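Local coordinates for radical SAM domain protein (Methanothrix thermoacetophila, PDB 6Y1X) that probably builds the carbide-containing precursor of the nitrogenase iron-molybdenum cofactor by radical S-adenosylmethionine chemistry, using bound iron-sulfur clusters, at residues I139-L144 / T159-T164; G143-D148 / V180-E185. All coordinates share one frame; numbering follows the deposited sequence.

Contact 1 (I139-L144 / T159-T164). With SF4 (iron/sulfur cluster), chain C.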
loop_
_atom_site.group_PDB
_atom_site.type_symbol
_atom_site.label_atom_id
_atom_site.label_comp_id
_atom_site.label_asym_id
_atom_site.label_seq_id
_atom_site.Cartn_x
_atom_site.Cartn_y
_atom_site.Cartn_z
ATOM N N ILE A 139 3.871 -1.612 6.414
ATOM C CA ILE A 139 2.615 -0.885 6.289
ATOM C C ILE A 139 2.340 -0.621 4.819
ATOM O O ILE A 139 3.257 -0.484 4.005
ATOM C CB ILE A 139 2.597 0.452 7.081
ATOM C CG1 ILE A 139 3.617 1.453 6.526
ATOM C CG2 ILE A 139 2.809 0.232 8.557
ATOM C CD1 ILE A 139 2.994 2.561 5.691
ATOM N N SER A 140 1.054 -0.526 4.501
ATOM C CA SER A 140 0.550 -0.074 3.218
ATOM C C SER A 140 -0.110 1.283 3.422
ATOM O O SER A 140 -0.634 1.571 4.502
ATOM C CB SER A 140 -0.451 -1.088 2.639
ATOM O OG SER A 140 -1.154 -0.561 1.523
ATOM N N THR A 141 -0.040 2.139 2.409
ATOM C CA THR A 141 -0.645 3.458 2.522
ATOM C C THR A 141 -1.022 3.967 1.141
ATOM O O THR A 141 -0.404 3.602 0.141
ATOM C CB THR A 141 0.296 4.462 3.213
ATOM O OG1 THR A 141 -0.329 5.755 3.283
ATOM C CG2 THR A 141 1.616 4.583 2.465
ATOM N N ASN A 142 -2.047 4.814 1.094
ATOM C CA ASN A 142 -2.309 5.563 -0.126
ATOM C C ASN A 142 -1.348 6.737 -0.285
ATOM O O ASN A 142 -1.363 7.398 -1.328
ATOM C CB ASN A 142 -3.776 6.014 -0.178
ATOM C CG ASN A 142 -4.166 6.936 0.975
ATOM O OD1 ASN A 142 -3.382 7.761 1.438
ATOM N ND2 ASN A 142 -5.395 6.787 1.440
ATOM N N GLY A 143 -0.527 7.019 0.729
ATOM C CA GLY A 143 0.533 7.999 0.616
ATOM C C GLY A 143 0.180 9.397 1.065
ATOM O O GLY A 143 1.090 10.223 1.225
ATOM N N LEU A 144 -1.108 9.704 1.254
ATOM C CA LEU A 144 -1.492 11.076 1.577
ATOM C C LEU A 144 -0.842 11.556 2.869
ATOM O O LEU A 144 -0.359 12.691 2.939
ATOM C CB LEU A 144 -3.011 11.199 1.675
ATOM C CG LEU A 144 -3.498 12.616 1.993
ATOM C CD1 LEU A 144 -3.104 13.625 0.916
ATOM C CD2 LEU A 144 -5.006 12.615 2.208
ATOM N N THR A 159 10.159 -0.985 8.493
ATOM C CA THR A 159 11.247 -1.036 7.522
ATOM C C THR A 159 10.775 -1.181 6.085
ATOM O O THR A 159 11.566 -0.947 5.164
ATOM C CB THR A 159 12.202 -2.203 7.828
ATOM O OG1 THR A 159 11.452 -3.419 7.945
ATOM C CG2 THR A 159 12.976 -1.956 9.115
ATOM N N ASN A 160 9.516 -1.538 5.868
ATOM C CA ASN A 160 8.983 -1.802 4.540
ATOM C C ASN A 160 7.677 -1.042 4.418
ATOM O O ASN A 160 6.836 -1.106 5.318
ATOM C CB ASN A 160 8.753 -3.301 4.309
ATOM C CG ASN A 160 10.040 -4.103 4.317
ATOM O OD1 ASN A 160 10.711 -4.219 5.345
ATOM N ND2 ASN A 160 10.385 -4.672 3.169
ATOM N N ILE A 161 7.495 -0.355 3.295
ATOM C CA ILE A 161 6.342 0.514 3.091
ATOM C C ILE A 161 5.807 0.287 1.688
ATOM O O ILE A 161 6.573 0.278 0.719
ATOM C CB ILE A 161 6.693 2.002 3.291
ATOM C CG1 ILE A 161 7.075 2.273 4.749
ATOM C CG2 ILE A 161 5.523 2.887 2.886
ATOM C CD1 ILE A 161 7.574 3.679 4.989
ATOM N N THR A 162 4.503 0.076 1.579
ATOM C CA THR A 162 3.848 0.008 0.285
ATOM C C THR A 162 3.027 1.271 0.094
ATOM O O THR A 162 2.215 1.626 0.954
ATOM C CB THR A 162 2.943 -1.223 0.196
ATOM O OG1 THR A 162 3.746 -2.400 0.086
ATOM C CG2 THR A 162 2.037 -1.128 -1.029
ATOM N N VAL A 163 3.231 1.945 -1.030
ATOM C CA VAL A 163 2.440 3.110 -1.393
ATOM C C VAL A 163 1.679 2.746 -2.654
ATOM O O VAL A 163 2.275 2.243 -3.612
ATOM C CB VAL A 163 3.320 4.354 -1.619
ATOM C CG1 VAL A 163 2.467 5.548 -2.014
ATOM C CG2 VAL A 163 4.167 4.650 -0.387
ATOM N N THR A 164 0.382 3.024 -2.678
ATOM C CA THR A 164 -0.390 2.837 -3.899
ATOM C C THR A 164 -0.363 4.140 -4.686
ATOM O O THR A 164 -0.915 5.155 -4.248
ATOM C CB THR A 164 -1.815 2.383 -3.596
ATOM O OG1 THR A 164 -1.769 1.072 -3.020
ATOM C CG2 THR A 164 -2.634 2.308 -4.891
HETATM FE FE1 SF4 C . 1.430 -5.126 1.577
HETATM FE FE2 SF4 C . 2.724 -7.488 1.967
HETATM FE FE3 SF4 C . 0.778 -6.672 3.684
HETATM FE FE4 SF4 C . 3.212 -5.384 3.649
HETATM S S1 SF4 C . 2.817 -7.565 4.265
HETATM S S2 SF4 C . 1.136 -4.399 3.740
HETATM S S3 SF4 C . 3.697 -5.481 1.404
HETATM S S4 SF4 C . 0.493 -7.225 1.469
HETATM O O HOH W 1 -0.924 0.754 -0.638
#

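Contact 2 (G143-D148 / V180-E185). With SO4 (sulfate ion), chain E.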
loop_
_atom_site.group_PDB
_atom_site.type_symbol
_atom_site.label_atom_id
_atom_site.label_comp_id
_atom_site.label_asym_id
_atom_site.label_seq_id
_atom_site.Cartn_x
_atom_site.Cartn_y
_atom_site.Cartn_z
ATOM N N GLY A 143 -0.527 7.019 0.729
ATOM C CA GLY A 143 0.533 7.999 0.616
ATOM C C GLY A 143 0.180 9.397 1.065
ATOM O O GLY A 143 1.090 10.223 1.225
ATOM N N LEU A 144 -1.108 9.704 1.254
ATOM C CA LEU A 144 -1.492 11.076 1.577
ATOM C C LEU A 144 -0.842 11.556 2.869
ATOM O O LEU A 144 -0.359 12.691 2.939
ATOM C CB LEU A 144 -3.011 11.199 1.675
ATOM C CG LEU A 144 -3.498 12.616 1.993
ATOM C CD1 LEU A 144 -3.104 13.625 0.916
ATOM C CD2 LEU A 144 -5.006 12.615 2.208
ATOM N N LEU A 145 -0.804 10.711 3.896
ATOM C CA LEU A 145 -0.220 11.103 5.173
ATOM C C LEU A 145 1.210 10.613 5.349
ATOM O O LEU A 145 1.762 10.740 6.446
ATOM C CB LEU A 145 -1.090 10.618 6.334
ATOM C CG LEU A 145 -2.383 11.405 6.555
ATOM C CD1 LEU A 145 -3.253 10.749 7.619
ATOM C CD2 LEU A 145 -2.060 12.850 6.923
ATOM N N LEU A 146 1.821 10.058 4.304
ATOM C CA LEU A 146 3.179 9.535 4.438
ATOM C C LEU A 146 4.181 10.619 4.821
ATOM O O LEU A 146 5.009 10.369 5.717
ATOM C CB LEU A 146 3.589 8.807 3.151
ATOM C CG LEU A 146 4.925 8.063 3.228
ATOM C CD1 LEU A 146 4.950 7.166 4.443
ATOM C CD2 LEU A 146 5.186 7.257 1.964
ATOM N N PRO A 147 4.181 11.814 4.216
ATOM C CA PRO A 147 5.130 12.840 4.686
ATOM C C PRO A 147 4.941 13.193 6.148
ATOM O O PRO A 147 5.928 13.415 6.859
ATOM C CB PRO A 147 4.829 14.048 3.787
ATOM C CG PRO A 147 4.128 13.513 2.618
ATOM C CD PRO A 147 3.409 12.274 3.045
ATOM N N ASP A 148 3.694 13.256 6.616
ATOM C CA ASP A 148 3.429 13.680 7.986
ATOM C C ASP A 148 3.754 12.596 9.008
ATOM O O ASP A 148 4.067 12.915 10.157
ATOM C CB ASP A 148 1.968 14.105 8.140
ATOM C CG ASP A 148 1.669 15.433 7.470
ATOM O OD1 ASP A 148 2.625 16.126 7.060
ATOM O OD2 ASP A 148 0.475 15.786 7.354
ATOM N N VAL A 180 -10.116 13.827 -1.381
ATOM C CA VAL A 180 -9.132 13.546 -0.346
ATOM C C VAL A 180 -9.464 14.432 0.843
ATOM O O VAL A 180 -9.985 15.542 0.690
ATOM C CB VAL A 180 -7.673 13.781 -0.810
ATOM C CG1 VAL A 180 -7.386 13.052 -2.123
ATOM C CG2 VAL A 180 -7.379 15.256 -0.954
ATOM N N ILE A 181 -9.194 13.913 2.037
ATOM C CA ILE A 181 -9.365 14.649 3.285
ATOM C C ILE A 181 -7.972 14.868 3.850
ATOM O O ILE A 181 -7.286 13.907 4.219
ATOM C CB ILE A 181 -10.257 13.898 4.284
ATOM C CG1 ILE A 181 -11.601 13.546 3.652
ATOM C CG2 ILE A 181 -10.457 14.730 5.546
ATOM C CD1 ILE A 181 -12.389 12.526 4.447
ATOM N N TYR A 182 -7.538 16.124 3.909
ATOM C CA TYR A 182 -6.190 16.427 4.367
ATOM C C TYR A 182 -6.247 17.605 5.321
ATOM O O TYR A 182 -6.714 18.683 4.941
ATOM C CB TYR A 182 -5.270 16.742 3.183
ATOM C CG TYR A 182 -3.841 16.979 3.589
ATOM C CD1 TYR A 182 -3.105 15.972 4.201
ATOM C CD2 TYR A 182 -3.223 18.203 3.368
ATOM C CE1 TYR A 182 -1.796 16.176 4.585
ATOM C CE2 TYR A 182 -1.915 18.414 3.746
ATOM C CZ TYR A 182 -1.206 17.396 4.353
ATOM O OH TYR A 182 0.100 17.596 4.736
ATOM N N LYS A 183 -5.729 17.404 6.535
ATOM C CA LYS A 183 -5.654 18.434 7.571
ATOM C C LYS A 183 -6.995 19.135 7.775
ATOM O O LYS A 183 -7.087 20.363 7.817
ATOM C CB LYS A 183 -4.542 19.441 7.280
ATOM C CG LYS A 183 -3.157 18.819 7.293
ATOM C CD LYS A 183 -2.079 19.880 7.376
ATOM C CE LYS A 183 -0.698 19.250 7.437
ATOM N NZ LYS A 183 0.319 20.222 7.914
ATOM N N GLY A 184 -8.055 18.341 7.888
ATOM C CA GLY A 184 -9.330 18.916 8.259
ATOM C C GLY A 184 -10.131 19.520 7.134
ATOM O O GLY A 184 -11.049 20.300 7.396
ATOM N N GLU A 185 -9.812 19.199 5.887
ATOM C CA GLU A 185 -10.566 19.721 4.762
ATOM C C GLU A 185 -10.693 18.660 3.682
ATOM O O GLU A 185 -9.730 17.959 3.365
ATOM C CB GLU A 185 -9.906 20.988 4.192
ATOM C CG GLU A 185 -10.624 21.574 2.988
ATOM C CD GLU A 185 -10.341 23.055 2.793
ATOM O OE1 GLU A 185 -9.601 23.644 3.610
ATOM O OE2 GLU A 185 -10.850 23.625 1.806
HETATM S S SO4 E . -8.668 15.067 9.393
HETATM O O1 SO4 E . -8.915 13.631 9.370
HETATM O O2 SO4 E . -8.051 15.460 10.656
HETATM O O3 SO4 E . -9.945 15.757 9.246
HETATM O O4 SO4 E . -7.767 15.421 8.301
#

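Contact 1 (I139-L144 / T159-T164)
Ser140 and Thr162 stand next to each other on two parallel strands and turn the same face of the sheet to an iron-sulfur cluster. Thr162 OG1 lies 3.4 Å from the cluster sulfur S3, and Ser140 CB is 3.8 Å from S2. Lys215, also of this cluster pocket, hydrogen-bonds to Thr162 OG1. The cluster is held in part by Cys138, just before Ile139. Further along this face a water links Ser140 OG and Thr164 OG1 and donates to Thr141 O.

The strands run 20° apart. Ile139 O accepts from Thr162 N at 2.8 Å, and Thr162 O accepts from Thr141 N at 2.7 Å. Weaker CA-H...O contacts lie beside these bonds. The other face is mostly aliphatic. Ile139 CD1 meets Ile161 CG2 at 3.8 Å, the two side chains lying alongside each other. Thr141 CG2 touches Val163 CG2 at the same distance.

Thr141 has OG1 opposite its own backbone N (chi1 179°). This aims the hydroxyl along the chain, where it accepts from Gly143 N at 2.9 Å in an ST turn, and it also bonds to Glu114. Asn142 OD1 takes Leu144 N in an overlapping Asx turn. With a valine in place of Thr141, Gly143 N and Glu114 would probably each lose a partner and the turn after the strand would be held less firmly.

The pair forms the two strands of a beta-alpha-beta unit in the partial TIM barrel of radical SAM proteins. Helices 146-156 and 189-209 pack on the face of Ile161 and Val163. Strand 104-109 continues the sheet beyond Ser140, and strand 213-220 continues it beyond Ile161.

Contact 2 (G143-D148 / V180-E185)
Leu144 and Tyr182 have their CA atoms 7.6 Å apart, where the type I turn of residues 143-146, leading into helix 146-156, faces a beta hairpin with a two-residue turn, closed by the paired backbone bonds of Tyr182 and Glu185. Lys183 and Gly184 form the bend of that hairpin, both with positive phi.

Leu144 reaches residues 180-182 with both of its branches. Its CD2 rests against the backbone Ile181 O at 3.3 Å and lies near Val180 CB. Its CD1 and CG are both 4.0 Å from Tyr182 CD1, and they approach the ring at a slant. Leu145 CD2 comes to the ring edge, near its plane, 4.1 Å from Tyr182 CE1.

Tyr182 has CG anti to the backbone N (chi1 -176°), which carries the ring back to the start of the helix. Lys183 CG lies over the centre of one ring face, 3.7 Å above the plane. At the far end of the ring is the carboxylate of Asp148, whose plane is turned only 22° from that of the ring. Asp148 OD2 is 3.2 Å from Tyr182 OH. The extended Lys183 chain brings NZ to 4.5 Å from the same OD2, too far for a salt bridge.

Ile61 and helix 189-209 also touch Leu144 and Val180, so the apolar end of the contact packs into the interior. On the hairpin bend, Gly184 N donates to a sulfate ion, probably left from crystallisation.

The contact thus grades from buried aliphatic packing to a polar, more exposed end. Asp148 lies in the first turn of its helix, where the helix dipole and the nearby ammonium group would both tend to stabilise a negative carboxylate. Lys183 is exposed and its NZ stays beyond salt-bridge range, so solvent would probably weaken its effect.

Strand 136-141 leads into contact 1, and the turn after it carries contact 2. The chain then runs along helix 146-156 and returns as strand 160-164, where contact 1 closes the beta-alpha-beta loop. It continues through helix 170-173 into strand 177-182, and contact 2 closes the longer loop there. The second loop starts inside the first and ends beyond it, so the two cross. The segments share Gly143 and Leu144; Gly143 packs in contact 1 and Leu144 in contact 2. Val163 CG2 of contact 1 touches Leu146 CD2 of contact 2 at 3.7 Å. Contact 1 joins neighbouring strands of the parallel sheet; contact 2 ties the start of the helix to the small antiparallel sheet.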